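Local structure of Two-component sensor histidine kinase (6OZB) at residues 49-54 with 167-172; 62-67 with 80-85; 100-105 with 152-157. The protein probably senses light through a bilin held in its GAF domain, here phycoerythrobilin, and passes the signal on as part of a cyanobacterial phytochrome histidine kinase. The protein carries 1 engineered substitution. All blocks are in the same frame, centred on the assembly; numbering follows the deposited sequence.

How the contacts relate
From the N terminus, segment 49-54 brings the chain into the central antiparallel sheet at strand 51-57 and opens contact 1 (49-54 with 167-172), which closes only when strand 161-170 arrives. The chain turns back along strand 63-70, and contact 2 (62-67 with 80-85) closes a short loop, hanging the edge strand 82-83 on strand 63-70. After helix 90-99, strand 102-106 opens contact 3 (100-105 with 152-157), a longer loop closed by strand 150-158. Contact 1 thus encloses the other two, which follow one another in series, and makes the two halves of the sheet continuous. All three contacts reach the bilin, contact 2 through Phe83.

Contact 1 of 3, residues 49-54 with 167-172; sequences TDRVMI and VSHHSE. With PEB (phycoerythrobilin), chain F.
Arg51 and His169 pair across antiparallel strands 51-54 and 167-170, His169 N to Arg51 O at 2.7 Å. The ladder continues in the reciprocal pair between Met53 and Val167; Asp50 and Arg51 both stand opposite His169, a classic beta bulge. Polar groups of Asp50 and Ser171 continue the pairing past the strand ends. Asp50 OD2 takes two bonds from Ser171: OG comes nearly in line with the C-O bond at 2.7 Å, and the backbone N, at 2.9 Å, arrives on the anti side. The same carboxylate lies over one face of the His170 ring, their planes 26° apart. With an alanine in place of Asp50, the N and OG of Ser171 would probably lose their shared acceptor and the His170 ring the carboxylate over one of its faces. Separately, Thr49 OG1 hydrogen-bonds Ser168 OG across the Val52 side of the sheet.

On the other side, Arg51 runs alongside His169 and bends at chi3 (68°), bringing its NH2 within 3.0 Å of His169 ND1 at the imidazole edge; its NH1 is held by Pro76 O. With ND1 of His169 accepting from Arg51, its NE2 donates a weak bond to OD of phycoerythrobilin (2.7 Å). Among apolar groups, Met53 CE packs on Val167 CG1 and lies 3.6 Å from His169 CE1, also touching the bilin vinyl carbon CBD. Met53 and His169 line the D-ring end of the bilin pocket in this phytochrome GAF domain.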
loop_
_atom_site.group_PDB
_atom_site.type_symbol
_atom_site.label_atom_id
_atom_site.label_comp_id
_atom_site.label_asym_id
_atom_site.label_seq_id
_atom_site.Cartn_x
_atom_site.Cartn_y
_atom_site.Cartn_z
ATOM N N THR C 49 1.147 -4.555 -23.992
ATOM C CA THR C 49 2.361 -3.932 -23.494
ATOM C C THR C 49 3.483 -3.993 -24.525
ATOM O O THR C 49 3.409 -4.766 -25.494
ATOM C CB THR C 49 2.795 -4.628 -22.232
ATOM O OG1 THR C 49 2.802 -6.029 -22.494
ATOM C CG2 THR C 49 1.832 -4.314 -21.102
ATOM N N ASP C 50 4.543 -3.220 -24.300
ATOM C CA ASP C 50 5.589 -3.066 -25.309
ATOM C C ASP C 50 6.455 -4.299 -25.495
ATOM O O ASP C 50 6.971 -4.493 -26.574
ATOM C CB ASP C 50 6.511 -1.903 -24.971
ATOM C CG ASP C 50 5.835 -0.537 -25.054
ATOM O OD1 ASP C 50 4.946 -0.322 -25.916
ATOM O OD2 ASP C 50 6.239 0.341 -24.239
ATOM N N ARG C 51 6.650 -5.092 -24.436
ATOM C CA ARG C 51 7.568 -6.241 -24.492
ATOM C C ARG C 51 7.102 -7.303 -23.514
ATOM O O ARG C 51 6.956 -7.025 -22.325
ATOM C CB ARG C 51 9.013 -5.797 -24.183
ATOM C CG ARG C 51 10.076 -6.926 -24.136
ATOM C CD ARG C 51 11.517 -6.387 -24.116
ATOM N NE ARG C 51 11.834 -5.697 -22.864
ATOM C CZ ARG C 51 12.866 -4.881 -22.684
ATOM N NH1 ARG C 51 13.714 -4.615 -23.671
ATOM N NH2 ARG C 51 13.035 -4.298 -21.504
ATOM N N VAL C 52 6.826 -8.504 -24.034
ATOM C CA VAL C 52 6.484 -9.665 -23.213
ATOM C C VAL C 52 7.534 -10.720 -23.491
ATOM O O VAL C 52 7.909 -10.929 -24.638
ATOM C CB VAL C 52 5.083 -10.192 -23.511
ATOM C CG1 VAL C 52 4.802 -11.506 -22.797
ATOM C CG2 VAL C 52 4.063 -9.146 -23.094
ATOM N N MET C 53 8.029 -11.349 -22.431
ATOM C CA MET C 53 9.095 -12.353 -22.534
ATOM C C MET C 53 8.778 -13.561 -21.688
ATOM O O MET C 53 8.082 -13.449 -20.680
ATOM C CB MET C 53 10.416 -11.765 -22.085
ATOM C CG MET C 53 10.816 -10.536 -22.853
ATOM S SD MET C 53 12.260 -9.776 -22.114
ATOM C CE MET C 53 11.565 -9.243 -20.577
ATOM N N ILE C 54 9.290 -14.718 -22.101
ATOM C CA ILE C 54 9.327 -15.863 -21.214
ATOM C C ILE C 54 10.797 -16.126 -20.896
ATOM O O ILE C 54 11.660 -16.179 -21.788
ATOM C CB ILE C 54 8.611 -17.072 -21.832
ATOM C CG1 ILE C 54 7.116 -16.743 -21.887
ATOM C CG2 ILE C 54 8.888 -18.340 -21.006
ATOM C CD1 ILE C 54 6.242 -17.820 -22.354
ATOM N N VAL C 167 7.034 -12.398 -18.187
ATOM C CA VAL C 167 7.432 -11.020 -17.887
ATOM C C VAL C 167 6.819 -10.031 -18.879
ATOM O O VAL C 167 6.965 -10.190 -20.085
ATOM C CB VAL C 167 8.941 -10.839 -17.922
ATOM C CG1 VAL C 167 9.344 -9.436 -17.460
ATOM C CG2 VAL C 167 9.622 -11.834 -17.034
ATOM N N SER C 168 6.156 -9.000 -18.367
ATOM C CA SER C 168 5.528 -7.983 -19.197
ATOM C C SER C 168 6.104 -6.615 -18.842
ATOM O O SER C 168 5.945 -6.170 -17.713
ATOM C CB SER C 168 4.019 -8.008 -18.969
ATOM O OG SER C 168 3.332 -6.999 -19.710
ATOM N N HIS C 169 6.794 -5.989 -19.796
ATOM C CA HIS C 169 7.419 -4.671 -19.625
ATOM C C HIS C 169 6.704 -3.619 -20.464
ATOM O O HIS C 169 6.293 -3.894 -21.596
ATOM C CB HIS C 169 8.866 -4.654 -20.083
ATOM C CG HIS C 169 9.823 -5.368 -19.178
ATOM N ND1 HIS C 169 11.130 -5.630 -19.548
ATOM C CD2 HIS C 169 9.683 -5.848 -17.923
ATOM C CE1 HIS C 169 11.754 -6.237 -18.552
ATOM N NE2 HIS C 169 10.900 -6.375 -17.554
ATOM N N HIS C 170 6.597 -2.403 -19.926
ATOM C CA HIS C 170 6.030 -1.285 -20.668
ATOM C C HIS C 170 6.805 -0.020 -20.417
ATOM O O HIS C 170 7.259 0.228 -19.291
ATOM C CB HIS C 170 4.574 -1.098 -20.297
ATOM C CG HIS C 170 3.785 -0.377 -21.325
ATOM N ND1 HIS C 170 3.641 -0.845 -22.612
ATOM C CD2 HIS C 170 3.101 0.787 -21.263
ATOM C CE1 HIS C 170 2.885 -0.004 -23.297
ATOM N NE2 HIS C 170 2.533 0.985 -22.501
ATOM N N SER C 171 6.974 0.771 -21.480
ATOM C CA SER C 171 7.779 2.004 -21.444
ATOM C C SER C 171 7.040 3.197 -20.833
ATOM O O SER C 171 7.624 4.275 -20.627
ATOM C CB SER C 171 8.222 2.390 -22.860
ATOM O OG SER C 171 7.122 2.843 -23.635
ATOM N N GLU C 172 5.763 2.999 -20.532
ATOM C CA GLU C 172 4.940 4.048 -19.977
ATOM C C GLU C 172 4.229 3.598 -18.727
ATOM O O GLU C 172 3.975 2.406 -18.526
ATOM C CB GLU C 172 3.930 4.497 -21.025
ATOM C CG GLU C 172 4.632 5.127 -22.229
ATOM C CD GLU C 172 3.692 5.656 -23.287
ATOM O OE1 GLU C 172 2.459 5.543 -23.119
ATOM O OE2 GLU C 172 4.201 6.179 -24.301
HETATM C CHC PEB F . 14.819 -9.657 -12.615
HETATM N NC PEB F . 14.509 -8.861 -10.235
HETATM C C1C PEB F . 13.603 -8.936 -9.223
HETATM C C2C PEB F . 12.508 -9.655 -9.632
HETATM C C3C PEB F . 12.729 -10.052 -10.933
HETATM C C4C PEB F . 13.997 -9.546 -11.300
HETATM C CMC PEB F . 11.720 -10.896 -11.689
HETATM C CAC PEB F . 11.273 -9.926 -8.708
HETATM C CBC PEB F . 10.409 -8.683 -8.579
HETATM C CGC PEB F . 9.560 -8.557 -9.817
HETATM O O1C PEB F . 8.786 -9.510 -10.117
HETATM O O2C PEB F . 9.608 -7.515 -10.539
HETATM N ND PEB F . 13.039 -9.049 -14.154
HETATM C C1D PEB F . 14.029 -10.126 -13.735
HETATM C C2D PEB F . 14.882 -10.259 -14.906
HETATM C C3D PEB F . 14.517 -9.381 -15.904
HETATM C C4D PEB F . 13.383 -8.617 -15.537
HETATM C CMD PEB F . 16.119 -11.196 -14.944
HETATM C CAD PEB F . 15.317 -9.191 -17.206
HETATM C CBD PEB F . 14.634 -9.073 -18.387
HETATM O OD PEB F . 12.783 -7.777 -16.191
HETATM N NA PEB F . 18.898 -6.703 -9.010
HETATM C C1A PEB F . 20.049 -6.506 -9.820
HETATM C C2A PEB F . 21.244 -6.258 -8.937
HETATM C C3A PEB F . 20.764 -6.339 -7.497
HETATM C C4A PEB F . 19.253 -6.625 -7.608
HETATM C CMA PEB F . 22.420 -7.240 -9.238
HETATM C CBA PEB F . 22.429 -4.681 -6.454
HETATM O OA PEB F . 20.042 -6.558 -11.039
HETATM C CHA PEB F . 18.436 -6.673 -6.517
HETATM C CAA PEB F . 20.958 -5.114 -6.599
HETATM N NB PEB F . 16.200 -7.622 -7.712
HETATM C C1B PEB F . 16.954 -7.029 -6.601
HETATM C C2B PEB F . 16.097 -6.810 -5.460
HETATM C C3B PEB F . 14.787 -7.250 -5.836
HETATM C C4B PEB F . 14.813 -7.778 -7.246
HETATM C CHB PEB F . 13.684 -8.286 -7.840
HETATM C CMB PEB F . 16.530 -6.232 -4.151
HETATM C CAB PEB F . 13.549 -7.207 -4.965
HETATM C CBB PEB F . 12.752 -5.968 -5.310
HETATM C CGB PEB F . 11.625 -5.919 -4.275
HETATM O O1B PEB F . 10.759 -6.844 -4.294
HETATM O O2B PEB F . 11.594 -5.002 -3.419
#

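Contact 2 of 3, residues 62-67 with 80-85; sequences SGQVIA and GLNFPA
Gln64 reaches across to Gly80 with its side-chain amide, NE2 donating to the backbone O at 3.0 Å. The bond is straight at the hydrogen (167°) and lies in the plane of the Gln64 amide, yet it meets the Gly80 carbonyl from above its plane. CG stands opposite the backbone N (chi1 -178°) and the chain continues extended, which carries the amide past Leu81 O to Gly80, ahead of strand 82-83. Asn82 crosses this chain at a slant, its OD1 3.3 Å from Gln64 CB and the two amide planes 24° apart. On the Phe83 face of the pair, Val65 CG2 meets Phe83 CE1 at 3.9 Å, and at the far end Ser62 CB lies 3.2 Å from Phe83 O.

Backbone bonds set these side chains in place. Gly63 and Phe83 form an antiparallel hydrogen-bonded pair, exchanging both N-H groups; Val65 N then binds Leu81 O (3.0 Å), and Gly80 N returns to Val65 O (2.8 Å). Gly80 itself has backbone angles at which a CB would collide with the carbonyl O of the residue before. A further layer fixes the polar ends: His58 NE2 bonds Asn82 OD1, and Asp60 holds Ser62 OG.

Phe83 also touches phycoerythrobilin, so this hairpin supplies one wall residue of the pocket. Strand 82-83 is the outermost strand on this side of the sheet within the chain. Val65 and Phe83 pack on Tyr55 of strand 51-57, which lies on the other side of strand 63-70, while Ala67, further along strand 63-70, rests against Ile36 and Thr40 of helix 32-47.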
loop_
_atom_site.group_PDB
_atom_site.type_symbol
_atom_site.label_atom_id
_atom_site.label_comp_id
_atom_site.label_asym_id
_atom_site.label_seq_id
_atom_site.Cartn_x
_atom_site.Cartn_y
_atom_site.Cartn_z
ATOM N N SER C 62 20.487 -18.658 -12.498
ATOM C CA SER C 62 20.557 -17.749 -13.633
ATOM C C SER C 62 19.488 -18.154 -14.602
ATOM O O SER C 62 18.788 -19.144 -14.409
ATOM C CB SER C 62 21.916 -17.799 -14.323
ATOM O OG SER C 62 22.116 -19.051 -14.963
ATOM N N GLY C 63 19.352 -17.394 -15.670
ATOM C CA GLY C 63 18.333 -17.710 -16.634
ATOM C C GLY C 63 18.517 -17.031 -17.969
ATOM O O GLY C 63 19.447 -16.254 -18.155
ATOM N N GLN C 64 17.603 -17.340 -18.887
ATOM C CA GLN C 64 17.686 -16.884 -20.261
ATOM C C GLN C 64 16.313 -16.481 -20.822
ATOM O O GLN C 64 15.271 -17.114 -20.553
ATOM C CB GLN C 64 18.298 -17.982 -21.129
ATOM C CG GLN C 64 18.479 -17.579 -22.593
ATOM C CD GLN C 64 19.202 -18.631 -23.410
ATOM O OE1 GLN C 64 18.893 -19.826 -23.332
ATOM N NE2 GLN C 64 20.169 -18.194 -24.207
ATOM N N VAL C 65 16.296 -15.407 -21.598
ATOM C CA VAL C 65 15.093 -15.033 -22.299
ATOM C C VAL C 65 14.971 -15.958 -23.501
ATOM O O VAL C 65 15.795 -15.911 -24.413
ATOM C CB VAL C 65 15.114 -13.542 -22.717
ATOM C CG1 VAL C 65 13.879 -13.191 -23.510
ATOM C CG2 VAL C 65 15.221 -12.646 -21.506
ATOM N N ILE C 66 13.973 -16.839 -23.486
ATOM C CA ILE C 66 13.854 -17.847 -24.548
ATOM C C ILE C 66 12.744 -17.527 -25.528
ATOM O O ILE C 66 12.640 -18.165 -26.565
ATOM C CB ILE C 66 13.644 -19.265 -23.981
ATOM C CG1 ILE C 66 12.431 -19.340 -23.061
ATOM C CG2 ILE C 66 14.905 -19.696 -23.260
ATOM C CD1 ILE C 66 11.902 -20.782 -22.888
ATOM N N ALA C 67 11.893 -16.556 -25.193
ATOM C CA ALA C 67 10.877 -16.075 -26.131
ATOM C C ALA C 67 10.524 -14.627 -25.822
ATOM O O ALA C 67 10.548 -14.210 -24.657
ATOM C CB ALA C 67 9.641 -16.943 -26.075
ATOM N N GLY C 80 17.452 -14.396 -26.119
ATOM C CA GLY C 80 18.726 -15.093 -26.099
ATOM C C GLY C 80 19.663 -14.615 -25.007
ATOM O O GLY C 80 20.687 -15.243 -24.754
ATOM N N LEU C 81 19.365 -13.486 -24.374
ATOM C CA LEU C 81 20.291 -12.984 -23.357
ATOM C C LEU C 81 20.154 -13.777 -22.061
ATOM O O LEU C 81 19.055 -14.209 -21.688
ATOM C CB LEU C 81 20.076 -11.509 -23.081
ATOM C CG LEU C 81 20.354 -10.581 -24.262
ATOM C CD1 LEU C 81 20.104 -9.165 -23.817
ATOM C CD2 LEU C 81 21.760 -10.767 -24.794
ATOM N N ASN C 82 21.297 -13.957 -21.397
ATOM C CA ASN C 82 21.364 -14.598 -20.086
ATOM C C ASN C 82 21.487 -13.578 -18.973
ATOM O O ASN C 82 22.176 -12.571 -19.113
ATOM C CB ASN C 82 22.555 -15.554 -20.001
ATOM C CG ASN C 82 22.411 -16.748 -20.906
ATOM O OD1 ASN C 82 21.560 -17.608 -20.685
ATOM N ND2 ASN C 82 23.247 -16.817 -21.928
ATOM N N PHE C 83 20.840 -13.847 -17.849
ATOM C CA PHE C 83 20.964 -12.972 -16.697
ATOM C C PHE C 83 21.372 -13.777 -15.470
ATOM O O PHE C 83 20.912 -14.900 -15.284
ATOM C CB PHE C 83 19.659 -12.238 -16.445
ATOM C CG PHE C 83 19.257 -11.317 -17.571
ATOM C CD1 PHE C 83 18.594 -11.806 -18.667
ATOM C CD2 PHE C 83 19.593 -9.967 -17.545
ATOM C CE1 PHE C 83 18.224 -10.978 -19.712
ATOM C CE2 PHE C 83 19.234 -9.124 -18.592
ATOM C CZ PHE C 83 18.553 -9.630 -19.680
ATOM N N PRO C 84 22.223 -13.197 -14.618
ATOM C CA PRO C 84 22.761 -13.934 -13.470
ATOM C C PRO C 84 21.741 -14.174 -12.357
ATOM O O PRO C 84 20.713 -13.492 -12.274
ATOM C CB PRO C 84 23.889 -13.031 -12.978
ATOM C CG PRO C 84 23.533 -11.693 -13.414
ATOM C CD PRO C 84 22.725 -11.814 -14.666
ATOM N N ALA C 85 22.036 -15.157 -11.519
ATOM C CA ALA C 85 21.193 -15.486 -10.378
ATOM C C ALA C 85 20.998 -14.275 -9.483
ATOM O O ALA C 85 19.922 -14.078 -8.933
ATOM C CB ALA C 85 21.805 -16.639 -9.578
#

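Contact 3 of 3, residues 100-105 with 152-157. With PEB (phycoerythrobilin), chain F.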
loop_
_atom_site.group_PDB
_atom_site.type_symbol
_atom_site.label_atom_id
_atom_site.label_comp_id
_atom_site.label_asym_id
_atom_site.label_seq_id
_atom_site.Cartn_x
_atom_site.Cartn_y
_atom_site.Cartn_z
ATOM N N LYS C 100 4.399 -18.300 -4.741
ATOM C CA LYS C 100 4.029 -18.143 -6.128
ATOM C C LYS C 100 3.535 -16.718 -6.390
ATOM O O LYS C 100 2.537 -16.498 -7.071
ATOM C CB LYS C 100 2.967 -19.181 -6.513
ATOM C CG LYS C 100 3.393 -20.601 -6.175
ATOM C CD LYS C 100 2.631 -21.614 -7.012
ATOM C CE LYS C 100 3.130 -23.052 -6.784
ATOM N NZ LYS C 100 3.829 -23.224 -5.481
ATOM N N VAL C 101 4.249 -15.753 -5.831
ATOM C CA VAL C 101 3.850 -14.370 -5.920
ATOM C C VAL C 101 3.841 -13.839 -7.374
ATOM O O VAL C 101 4.706 -14.194 -8.183
ATOM C CB VAL C 101 4.785 -13.506 -5.031
ATOM C CG1 VAL C 101 6.118 -13.255 -5.718
ATOM C CG2 VAL C 101 4.131 -12.214 -4.688
ATOM N N ARG C 102 2.841 -13.013 -7.680
ATOM C CA ARG C 102 2.781 -12.210 -8.898
ATOM C C ARG C 102 3.132 -10.799 -8.464
ATOM O O ARG C 102 2.679 -10.361 -7.414
ATOM C CB ARG C 102 1.405 -12.279 -9.548
ATOM C CG ARG C 102 0.998 -13.705 -10.023
ATOM C CD ARG C 102 0.448 -14.568 -8.910
ATOM N NE ARG C 102 -0.694 -13.962 -8.238
ATOM C CZ ARG C 102 -1.955 -14.048 -8.654
ATOM N NH1 ARG C 102 -2.267 -14.689 -9.780
ATOM N NH2 ARG C 102 -2.899 -13.449 -7.966
ATOM N N SER C 103 3.947 -10.100 -9.250
ATOM C CA SER C 103 4.477 -8.801 -8.837
ATOM C C SER C 103 4.266 -7.731 -9.886
ATOM O O SER C 103 4.541 -7.966 -11.052
ATOM C CB SER C 103 5.967 -8.897 -8.562
ATOM O OG SER C 103 6.279 -9.790 -7.515
ATOM N N ILE C 104 3.790 -6.564 -9.442
ATOM C CA ILE C 104 3.601 -5.382 -10.270
ATOM C C ILE C 104 4.512 -4.266 -9.763
ATOM O O ILE C 104 4.306 -3.796 -8.663
ATOM C CB ILE C 104 2.146 -4.876 -10.204
ATOM C CG1 ILE C 104 1.148 -5.946 -10.663
ATOM C CG2 ILE C 104 1.989 -3.577 -10.975
ATOM C CD1 ILE C 104 -0.270 -5.732 -10.117
ATOM N N VAL C 105 5.486 -3.828 -10.565
ATOM C CA VAL C 105 6.348 -2.710 -10.184
ATOM C C VAL C 105 5.872 -1.467 -10.894
ATOM O O VAL C 105 5.714 -1.460 -12.104
ATOM C CB VAL C 105 7.846 -2.974 -10.513
ATOM C CG1 VAL C 105 8.698 -1.812 -10.090
ATOM C CG2 VAL C 105 8.313 -4.236 -9.810
ATOM N N VAL C 152 5.418 -6.446 -14.925
ATOM C CA VAL C 152 4.511 -7.414 -14.300
ATOM C C VAL C 152 5.093 -8.791 -14.526
ATOM O O VAL C 152 5.420 -9.141 -15.672
ATOM C CB VAL C 152 3.083 -7.361 -14.875
ATOM C CG1 VAL C 152 2.161 -8.338 -14.124
ATOM C CG2 VAL C 152 2.503 -5.974 -14.785
ATOM N N VAL C 153 5.247 -9.554 -13.443
ATOM C CA VAL C 153 5.868 -10.884 -13.504
ATOM C C VAL C 153 4.996 -11.931 -12.829
ATOM O O VAL C 153 4.510 -11.724 -11.735
ATOM C CB VAL C 153 7.238 -10.859 -12.833
ATOM C CG1 VAL C 153 7.855 -12.241 -12.756
ATOM C CG2 VAL C 153 8.169 -9.913 -13.608
ATOM N N ALA C 154 4.798 -13.057 -13.509
ATOM C CA ALA C 154 4.163 -14.222 -12.906
ATOM C C ALA C 154 5.039 -15.454 -13.137
ATOM O O ALA C 154 5.504 -15.675 -14.265
ATOM C CB ALA C 154 2.790 -14.450 -13.496
ATOM N N PRO C 155 5.264 -16.250 -12.093
ATOM C CA PRO C 155 6.121 -17.429 -12.212
ATOM C C PRO C 155 5.445 -18.554 -12.952
ATOM O O PRO C 155 4.228 -18.699 -12.881
ATOM C CB PRO C 155 6.392 -17.821 -10.761
ATOM C CG PRO C 155 5.223 -17.332 -10.023
ATOM C CD PRO C 155 4.795 -16.065 -10.705
ATOM N N ILE C 156 6.268 -19.352 -13.619
ATOM C CA ILE C 156 5.850 -20.572 -14.298
ATOM C C ILE C 156 6.450 -21.754 -13.553
ATOM O O ILE C 156 7.680 -21.820 -13.327
ATOM C CB ILE C 156 6.329 -20.571 -15.750
ATOM C CG1 ILE C 156 5.848 -19.323 -16.497
ATOM C CG2 ILE C 156 5.901 -21.831 -16.496
ATOM C CD1 ILE C 156 6.601 -19.089 -17.805
ATOM N N PHE C 157 5.603 -22.716 -13.197
ATOM C CA PHE C 157 6.052 -23.898 -12.470
ATOM C C PHE C 157 5.899 -25.128 -13.343
ATOM O O PHE C 157 5.067 -25.167 -14.243
ATOM C CB PHE C 157 5.282 -24.075 -11.164
ATOM C CG PHE C 157 5.695 -23.113 -10.088
ATOM C CD1 PHE C 157 5.159 -21.852 -10.031
ATOM C CD2 PHE C 157 6.649 -23.462 -9.151
ATOM C CE1 PHE C 157 5.556 -20.966 -9.067
ATOM C CE2 PHE C 157 7.038 -22.573 -8.174
ATOM C CZ PHE C 157 6.496 -21.322 -8.142
HETATM C CHC PEB F . 14.819 -9.657 -12.615
HETATM N NC PEB F . 14.509 -8.861 -10.235
HETATM C C1C PEB F . 13.603 -8.936 -9.223
HETATM C C2C PEB F . 12.508 -9.655 -9.632
HETATM C C3C PEB F . 12.729 -10.052 -10.933
HETATM C C4C PEB F . 13.997 -9.546 -11.300
HETATM C CMC PEB F . 11.720 -10.896 -11.689
HETATM C CAC PEB F . 11.273 -9.926 -8.708
HETATM C CBC PEB F . 10.409 -8.683 -8.579
HETATM C CGC PEB F . 9.560 -8.557 -9.817
HETATM O O1C PEB F . 8.786 -9.510 -10.117
HETATM O O2C PEB F . 9.608 -7.515 -10.539
HETATM N ND PEB F . 13.039 -9.049 -14.154
HETATM C C1D PEB F . 14.029 -10.126 -13.735
HETATM C C2D PEB F . 14.882 -10.259 -14.906
HETATM C C3D PEB F . 14.517 -9.381 -15.904
HETATM C C4D PEB F . 13.383 -8.617 -15.537
HETATM C CMD PEB F . 16.119 -11.196 -14.944
HETATM C CAD PEB F . 15.317 -9.191 -17.206
HETATM C CBD PEB F . 14.634 -9.073 -18.387
HETATM O OD PEB F . 12.783 -7.777 -16.191
HETATM N NA PEB F . 18.898 -6.703 -9.010
HETATM C C1A PEB F . 20.049 -6.506 -9.820
HETATM C C2A PEB F . 21.244 -6.258 -8.937
HETATM C C3A PEB F . 20.764 -6.339 -7.497
HETATM C C4A PEB F . 19.253 -6.625 -7.608
HETATM C CMA PEB F . 22.420 -7.240 -9.238
HETATM C CBA PEB F . 22.429 -4.681 -6.454
HETATM O OA PEB F . 20.042 -6.558 -11.039
HETATM C CHA PEB F . 18.436 -6.673 -6.517
HETATM C CAA PEB F . 20.958 -5.114 -6.599
HETATM N NB PEB F . 16.200 -7.622 -7.712
HETATM C C1B PEB F . 16.954 -7.029 -6.601
HETATM C C2B PEB F . 16.097 -6.810 -5.460
HETATM C C3B PEB F . 14.787 -7.250 -5.836
HETATM C C4B PEB F . 14.813 -7.778 -7.246
HETATM C CHB PEB F . 13.684 -8.286 -7.840
HETATM C CMB PEB F . 16.530 -6.232 -4.151
HETATM C CAB PEB F . 13.549 -7.207 -4.965
HETATM C CBB PEB F . 12.752 -5.968 -5.310
HETATM C CGB PEB F . 11.625 -5.919 -4.275
HETATM O O1B PEB F . 10.759 -6.844 -4.294
HETATM O O2B PEB F . 11.594 -5.002 -3.419
HETATM O O HOH W 1 6.338 -12.701 -9.530
#
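Ser103 and Val153 form an antiparallel hydrogen-bonded pair in the sheet that lines the bilin pocket of this GAF domain. Ser103 N bonds Val153 O and Val153 N bonds Ser103 O, each at 3.0 Å and with the donor in the carbonyl plane. Both side chains meet the same propionate: O1C of phycoerythrobilin lies 3.3 Å from Ser103 CB and 3.4 Å from Val153 CB. Ser103 OG is turned beside its own backbone N (chi1 -62°) and bonds Gln114 NE2, while Val105 CG2 touches the other carboxylate oxygen, O2C.

Toward the start of segment 100-105 the ladder is broken by Pro155, which has no N-H to give. Its CD packs against Val101 O at 3.1 Å, and a water donates to both Val101 O and Val153 O, bridging the two segments. Beyond it, Lys100 lays its aliphatic chain over one face of the Phe157 ring. Lys100 CE sits almost above the centre, 3.9 Å from the Phe157 ring centroid, and Lys100 NZ makes a cation-pi contact 18° off the ring normal.

Lys100 is where the chain leaves helix 90-99. On the sheet face opposite the bilin, Ile104 and Val152 meet loosely, and Val152 and Ile156 pack on helix 178-201. Arg102 NE bonds Ser115 O of strand 111-115 and its NH1 bonds Gln185 OE1 of helix 178-201. Strand 102-106 lies between strands 150-158 and 111-115; strand 161-170 flanks 150-158 on its other side.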